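Local coordinates for protein LYND (Lyngbya aestuarii, PDB 4V1T) that binds ADP and magnesium in a YcaO-type cyclodehydratase domain and probably uses ATP to turn cysteines of a precursor peptide into thiazolines, at residues Gly364-Leu369 and Ser419-Ala424; Ala385-Gly390 and Asn400-Lys405. One frame throughout, in Å; residues are numbered along the deposited sequence.

In the fold
Both contacts lie close to the ADP-binding helix 413-429, but at different depths. Contact 1 is buried near the centre of the chain and purely apolar across its segments, setting the loop before strand 369-371 against the helix. Contact 2 is more peripheral and only partly buried; it folds the connection between strands 381-385 and 406-410 back on itself, and there one imidazole lies among peptide carbonyls. The two adjoin: Glu368 and Gly386 are joined by a probable backbone hydrogen bond, and Ala385 CB lies against Gly420 O. Contact 1 backs the nucleotide site directly, whereas contact 2 packs the turn after helix 395-401 against residues 385-390, with Leu402 meeting an apolar side chain of another protein chain.

Contact 1. Residues Gly364-Leu369 and Ser419-Ala424; sequences GVVTEL and SGLCEA. With MG (magnesium ion), chain M; ADP (adenosine-5'-diphosphate), chain L.
Val366 and Ala424 make the tight end of this contact: CG1 of the valine is 3.2 Å from CB of the alanine, closer than ordinary van der Waals separation. The valine torsion is turned somewhat off a staggered position (chi1 -40°), with CG1 anti to the carbonyl carbon, and this directs CG1 to the alanine methyl while CG2 faces the neighbouring helical turn. There the packing is looser. Val366 CG2 is 4.2 Å from Leu421 CD1, the two side chains crossing at about a right angle. Leu369, partly exposed, leans both methyls on the helix at Leu421: its CD2 lies 4.0 Å from Leu421 CB, while CD1 lies over the backbone at Leu421 N. Gly420 leaves room for that methyl, since a CB here would press on it. No hydrogen bond joins the segments, and Ile359 and Val425 extend the apolar layer round Val366.

The helix is divided between two tasks. Away from the loop, Cys422 SG lies 3.2 Å from ADP N3, and the carboxylate of Glu423 reaches the magnesium ion through OE2 at 2.0 Å, with three waters and ADP O3B among the other ligands. Its OE1 accepts a hydrogen bond from Ser407 N, which restrains the carboxylate's rotation. This is the nucleotide site of a YcaO domain, where one helix carries ADP and magnesium contacts and packs its opposite flank against apolar side chains of 364-369.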
loop_
_atom_site.group_PDB
_atom_site.type_symbol
_atom_site.label_atom_id
_atom_site.label_comp_id
_atom_site.label_asym_id
_atom_site.label_seq_id
_atom_site.Cartn_x
_atom_site.Cartn_y
_atom_site.Cartn_z
ATOM N N GLY B 364 -3.027 1.595 17.014
ATOM C CA GLY B 364 -1.626 1.760 16.669
ATOM C C GLY B 364 -0.902 2.800 17.499
ATOM O O GLY B 364 -1.430 3.308 18.479
ATOM N N VAL B 365 0.318 3.113 17.081
ATOM C CA VAL B 365 1.164 4.089 17.768
ATOM C C VAL B 365 1.546 5.235 16.843
ATOM O O VAL B 365 2.084 6.232 17.302
ATOM C CB VAL B 365 2.451 3.442 18.316
ATOM C CG1 VAL B 365 2.100 2.363 19.321
ATOM C CG2 VAL B 365 3.273 2.857 17.184
ATOM N N VAL B 366 1.293 5.076 15.541
ATOM C CA VAL B 366 1.473 6.166 14.581
ATOM C C VAL B 366 0.155 6.422 13.855
ATOM O O VAL B 366 -0.493 5.497 13.383
ATOM C CB VAL B 366 2.624 5.881 13.581
ATOM C CG1 VAL B 366 3.796 5.233 14.290
ATOM C CG2 VAL B 366 2.200 4.969 12.473
ATOM N N THR B 367 -0.248 7.685 13.801
ATOM C CA THR B 367 -1.562 8.059 13.290
ATOM C C THR B 367 -1.686 7.715 11.824
ATOM O O THR B 367 -2.608 7.029 11.424
ATOM C CB THR B 367 -1.827 9.572 13.455
ATOM O OG1 THR B 367 -1.453 9.985 14.773
ATOM C CG2 THR B 367 -3.297 9.901 13.208
ATOM N N GLU B 368 -0.741 8.212 11.040
ATOM C CA GLU B 368 -0.740 8.047 9.591
ATOM C C GLU B 368 0.694 7.913 9.092
ATOM O O GLU B 368 1.649 8.082 9.850
ATOM C CB GLU B 368 -1.401 9.251 8.920
ATOM C CG GLU B 368 -0.694 10.573 9.211
ATOM C CD GLU B 368 -1.463 11.789 8.737
ATOM O OE1 GLU B 368 -2.362 11.634 7.886
ATOM O OE2 GLU B 368 -1.154 12.906 9.207
ATOM N N LEU B 369 0.833 7.612 7.811
ATOM C CA LEU B 369 2.132 7.570 7.165
ATOM C C LEU B 369 1.938 7.864 5.687
ATOM O O LEU B 369 1.588 6.980 4.901
ATOM C CB LEU B 369 2.815 6.226 7.380
ATOM C CG LEU B 369 4.183 6.040 6.726
ATOM C CD1 LEU B 369 5.198 7.026 7.292
ATOM C CD2 LEU B 369 4.677 4.617 6.929
ATOM N N SER B 419 12.005 5.735 7.496
ATOM C CA SER B 419 12.490 6.768 8.380
ATOM C C SER B 419 11.341 7.387 9.181
ATOM O O SER B 419 11.456 7.596 10.396
ATOM C CB SER B 419 13.222 7.852 7.577
ATOM O OG SER B 419 13.506 8.979 8.376
ATOM N N GLY B 420 10.244 7.689 8.497
ATOM C CA GLY B 420 9.091 8.313 9.136
ATOM C C GLY B 420 8.410 7.380 10.120
ATOM O O GLY B 420 8.055 7.769 11.229
ATOM N N LEU B 421 8.223 6.135 9.708
ATOM C CA LEU B 421 7.582 5.139 10.558
ATOM C C LEU B 421 8.392 4.903 11.834
ATOM O O LEU B 421 7.848 4.880 12.933
ATOM C CB LEU B 421 7.408 3.820 9.799
ATOM C CG LEU B 421 6.936 2.615 10.623
ATOM C CD1 LEU B 421 5.569 2.861 11.231
ATOM C CD2 LEU B 421 6.914 1.378 9.750
ATOM N N CYS B 422 9.695 4.730 11.672
ATOM C CA CYS B 422 10.563 4.386 12.787
ATOM C C CYS B 422 10.793 5.562 13.736
ATOM O O CYS B 422 11.011 5.350 14.927
ATOM C CB CYS B 422 11.897 3.841 12.270
ATOM S SG CYS B 422 11.737 2.244 11.415
ATOM N N GLU B 423 10.723 6.793 13.235
ATOM C CA GLU B 423 10.820 7.954 14.127
ATOM C C GLU B 423 9.579 8.043 14.988
ATOM O O GLU B 423 9.647 8.370 16.169
ATOM C CB GLU B 423 10.997 9.269 13.348
ATOM C CG GLU B 423 11.794 10.317 14.126
ATOM C CD GLU B 423 11.754 11.707 13.512
ATOM O OE1 GLU B 423 10.656 12.304 13.422
ATOM O OE2 GLU B 423 12.834 12.209 13.134
ATOM N N ALA B 424 8.430 7.745 14.395
ATOM C CA ALA B 424 7.169 7.812 15.133
ATOM C C ALA B 424 7.161 6.777 16.275
ATOM O O ALA B 424 6.729 7.069 17.391
ATOM C CB ALA B 424 5.998 7.606 14.193
HETATM MG MG MG M . 13.995 13.523 12.169
HETATM P PB ADP L . 16.736 11.861 12.404
HETATM O O1B ADP L . 17.218 11.566 13.802
HETATM O O2B ADP L . 17.538 12.913 11.694
HETATM O O3B ADP L . 15.253 12.061 12.337
HETATM P PA ADP L . 16.234 9.774 10.443
HETATM O O1A ADP L . 17.197 9.170 9.454
HETATM O O2A ADP L . 15.139 10.693 9.933
HETATM O O3A ADP L . 17.083 10.484 11.624
HETATM O "O5'" ADP L . 15.545 8.572 11.239
HETATM C "C5'" ADP L . 14.429 8.792 12.078
HETATM C "C4'" ADP L . 14.321 7.615 13.034
HETATM O "O4'" ADP L . 13.945 6.436 12.326
HETATM C "C3'" ADP L . 15.653 7.301 13.691
HETATM O "O3'" ADP L . 15.400 6.890 15.028
HETATM C "C2'" ADP L . 16.229 6.140 12.917
HETATM O "O2'" ADP L . 16.980 5.247 13.744
HETATM C "C1'" ADP L . 14.983 5.455 12.390
HETATM N N9 ADP L . 15.230 4.850 11.060
HETATM C C8 ADP L . 15.522 5.506 9.916
HETATM N N7 ADP L . 15.668 4.632 8.891
HETATM C C5 ADP L . 15.463 3.400 9.379
HETATM C C6 ADP L . 15.469 2.029 8.832
HETATM N N6 ADP L . 15.733 1.841 7.519
HETATM N N1 ADP L . 15.211 1.005 9.674
HETATM C C2 ADP L . 14.950 1.205 10.979
HETATM N N3 ADP L . 14.928 2.432 11.543
HETATM C C4 ADP L . 15.176 3.544 10.812
HETATM O O HOH W 1 14.947 14.685 10.792
HETATM O O HOH W 2 13.238 12.133 10.520
HETATM O O HOH W 3 12.068 14.179 12.075
#

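Contact 2. Residues Ala385-Gly390 and Asn400-Lys405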
loop_
_atom_site.group_PDB
_atom_site.type_symbol
_atom_site.label_atom_id
_atom_site.label_comp_id
_atom_site.label_asym_id
_atom_site.label_seq_id
_atom_site.Cartn_x
_atom_site.Cartn_y
_atom_site.Cartn_z
ATOM N N ALA B 385 4.845 11.183 9.467
ATOM C CA ALA B 385 4.271 10.145 10.298
ATOM C C ALA B 385 3.567 10.829 11.454
ATOM O O ALA B 385 4.179 11.560 12.226
ATOM C CB ALA B 385 5.344 9.191 10.799
ATOM N N GLY B 386 2.288 10.548 11.625
ATOM C CA GLY B 386 1.481 11.266 12.590
ATOM C C GLY B 386 1.982 11.163 14.018
ATOM O O GLY B 386 2.364 10.085 14.496
ATOM N N HIS B 387 1.966 12.310 14.692
ATOM C CA HIS B 387 2.512 12.458 16.041
ATOM C C HIS B 387 1.676 11.758 17.112
ATOM O O HIS B 387 0.506 11.451 16.896
ATOM C CB HIS B 387 2.657 13.939 16.387
ATOM C CG HIS B 387 1.349 14.651 16.528
ATOM N ND1 HIS B 387 0.530 14.489 17.626
ATOM C CD2 HIS B 387 0.710 15.516 15.706
ATOM C CE1 HIS B 387 -0.553 15.232 17.478
ATOM N NE2 HIS B 387 -0.469 15.865 16.321
ATOM N N SER B 388 2.290 11.513 18.269
ATOM C CA SER B 388 1.611 10.837 19.378
ATOM C C SER B 388 1.087 11.846 20.414
ATOM O O SER B 388 0.194 12.636 20.100
ATOM C CB SER B 388 2.541 9.801 20.029
ATOM O OG SER B 388 2.681 8.646 19.213
ATOM N N PHE B 389 1.628 11.837 21.633
ATOM C CA PHE B 389 1.043 12.635 22.708
ATOM C C PHE B 389 2.004 13.016 23.827
ATOM O O PHE B 389 3.069 12.426 23.994
ATOM C CB PHE B 389 -0.166 11.903 23.307
ATOM C CG PHE B 389 0.144 10.511 23.788
ATOM C CD1 PHE B 389 0.740 10.300 25.029
ATOM C CD2 PHE B 389 -0.157 9.413 23.003
ATOM C CE1 PHE B 389 1.027 9.021 25.473
ATOM C CE2 PHE B 389 0.129 8.132 23.442
ATOM C CZ PHE B 389 0.719 7.934 24.679
ATOM N N GLY B 390 1.551 14.029 24.536
ATOM C CA GLY B 390 2.161 14.547 25.728
ATOM C C GLY B 390 1.034 14.855 26.683
ATOM O O GLY B 390 -0.134 14.872 26.295
ATOM N N ASN B 400 0.692 22.692 20.708
ATOM C CA ASN B 400 2.126 22.399 20.699
ATOM C C ASN B 400 2.398 20.895 20.653
ATOM O O ASN B 400 3.231 20.432 19.870
ATOM C CB ASN B 400 2.808 23.022 21.916
ATOM C CG ASN B 400 2.980 24.525 21.780
ATOM O OD1 ASN B 400 2.356 25.164 20.930
ATOM N ND2 ASN B 400 3.830 25.099 22.622
ATOM N N THR B 401 1.686 20.141 21.487
ATOM C CA THR B 401 1.787 18.685 21.480
ATOM C C THR B 401 0.840 18.078 20.445
ATOM O O THR B 401 0.624 16.872 20.442
ATOM C CB THR B 401 1.488 18.080 22.867
ATOM O OG1 THR B 401 0.132 18.358 23.236
ATOM C CG2 THR B 401 2.445 18.646 23.924
ATOM N N LEU B 402 0.221 18.935 19.635
ATOM C CA LEU B 402 -0.503 18.523 18.430
ATOM C C LEU B 402 0.362 18.766 17.193
ATOM O O LEU B 402 0.117 18.212 16.125
ATOM C CB LEU B 402 -1.818 19.290 18.291
ATOM C CG LEU B 402 -3.072 18.564 18.779
ATOM C CD1 LEU B 402 -2.941 18.200 20.251
ATOM C CD2 LEU B 402 -4.306 19.418 18.551
ATOM N N LYS B 403 1.370 19.613 17.350
ATOM C CA LYS B 403 2.357 19.868 16.316
ATOM C C LYS B 403 3.499 18.876 16.480
ATOM O O LYS B 403 3.358 17.862 17.167
ATOM C CB LYS B 403 2.882 21.301 16.431
ATOM C CG LYS B 403 1.801 22.355 16.325
ATOM C CD LYS B 403 2.368 23.713 15.954
ATOM C CE LYS B 403 1.275 24.618 15.408
ATOM N NZ LYS B 403 1.661 26.053 15.468
ATOM N N HIS B 404 4.632 19.171 15.854
ATOM C CA HIS B 404 5.801 18.307 15.956
ATOM C C HIS B 404 5.481 16.907 15.438
ATOM O O HIS B 404 5.782 15.897 16.075
ATOM C CB HIS B 404 6.313 18.239 17.402
ATOM C CG HIS B 404 6.504 19.578 18.050
ATOM N ND1 HIS B 404 6.896 19.717 19.363
ATOM C CD2 HIS B 404 6.343 20.836 17.571
ATOM C CE1 HIS B 404 6.974 21.001 19.666
ATOM N NE2 HIS B 404 6.642 21.701 18.595
ATOM N N LYS B 405 4.860 16.856 14.269
ATOM C CA LYS B 405 4.668 15.596 13.593
ATOM C C LYS B 405 6.023 14.923 13.431
ATOM O O LYS B 405 7.047 15.597 13.266
ATOM C CB LYS B 405 4.012 15.810 12.234
ATOM C CG LYS B 405 2.594 16.354 12.308
ATOM C CD LYS B 405 2.033 16.542 10.912
ATOM C CE LYS B 405 0.584 16.995 10.933
ATOM N NZ LYS B 405 0.060 17.203 9.549
#
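The imidazole of His387 sits in the bend formed by Thr401-Lys405, among successive peptide carbonyls. Lys403 O lies over one ring face, 3.8 Å from His387 CD2, and the aliphatic CG of Lys405 meets the ring edge in plane, 4.0 Å from the same atom. Thr401 O approaches CE1 obliquely at 3.6 Å; the modelled approach of Leu402 O is too short to be trusted. At the root of the side chain, His387 CB rests 3.7 Å from His404 O.

ND1 holds the ring's rotation by donating to Ser388 O (3.1 Å, 155°), the acceptor lying almost in the ring plane although the donor stands above the carbonyl plane. With chi1 at 68°, CG falls between the backbone N and the carbonyl carbon, which carries the ring into the bend; chi2 then points ND1 at this oxygen. With an alanine at His387, Ser388 O would probably lose this donor and a gap open inside the bend.

Farther out, Thr401 OG1 is bonded to Gly397 O, and His404 NE2 to Asp659. A backbone hydrogen bond between Ala385 and Ser406 closes the base, completing a strand-helix-strand connection in which 381-385 leads through helix 395-401 and the turn receiving His387 into 406-410.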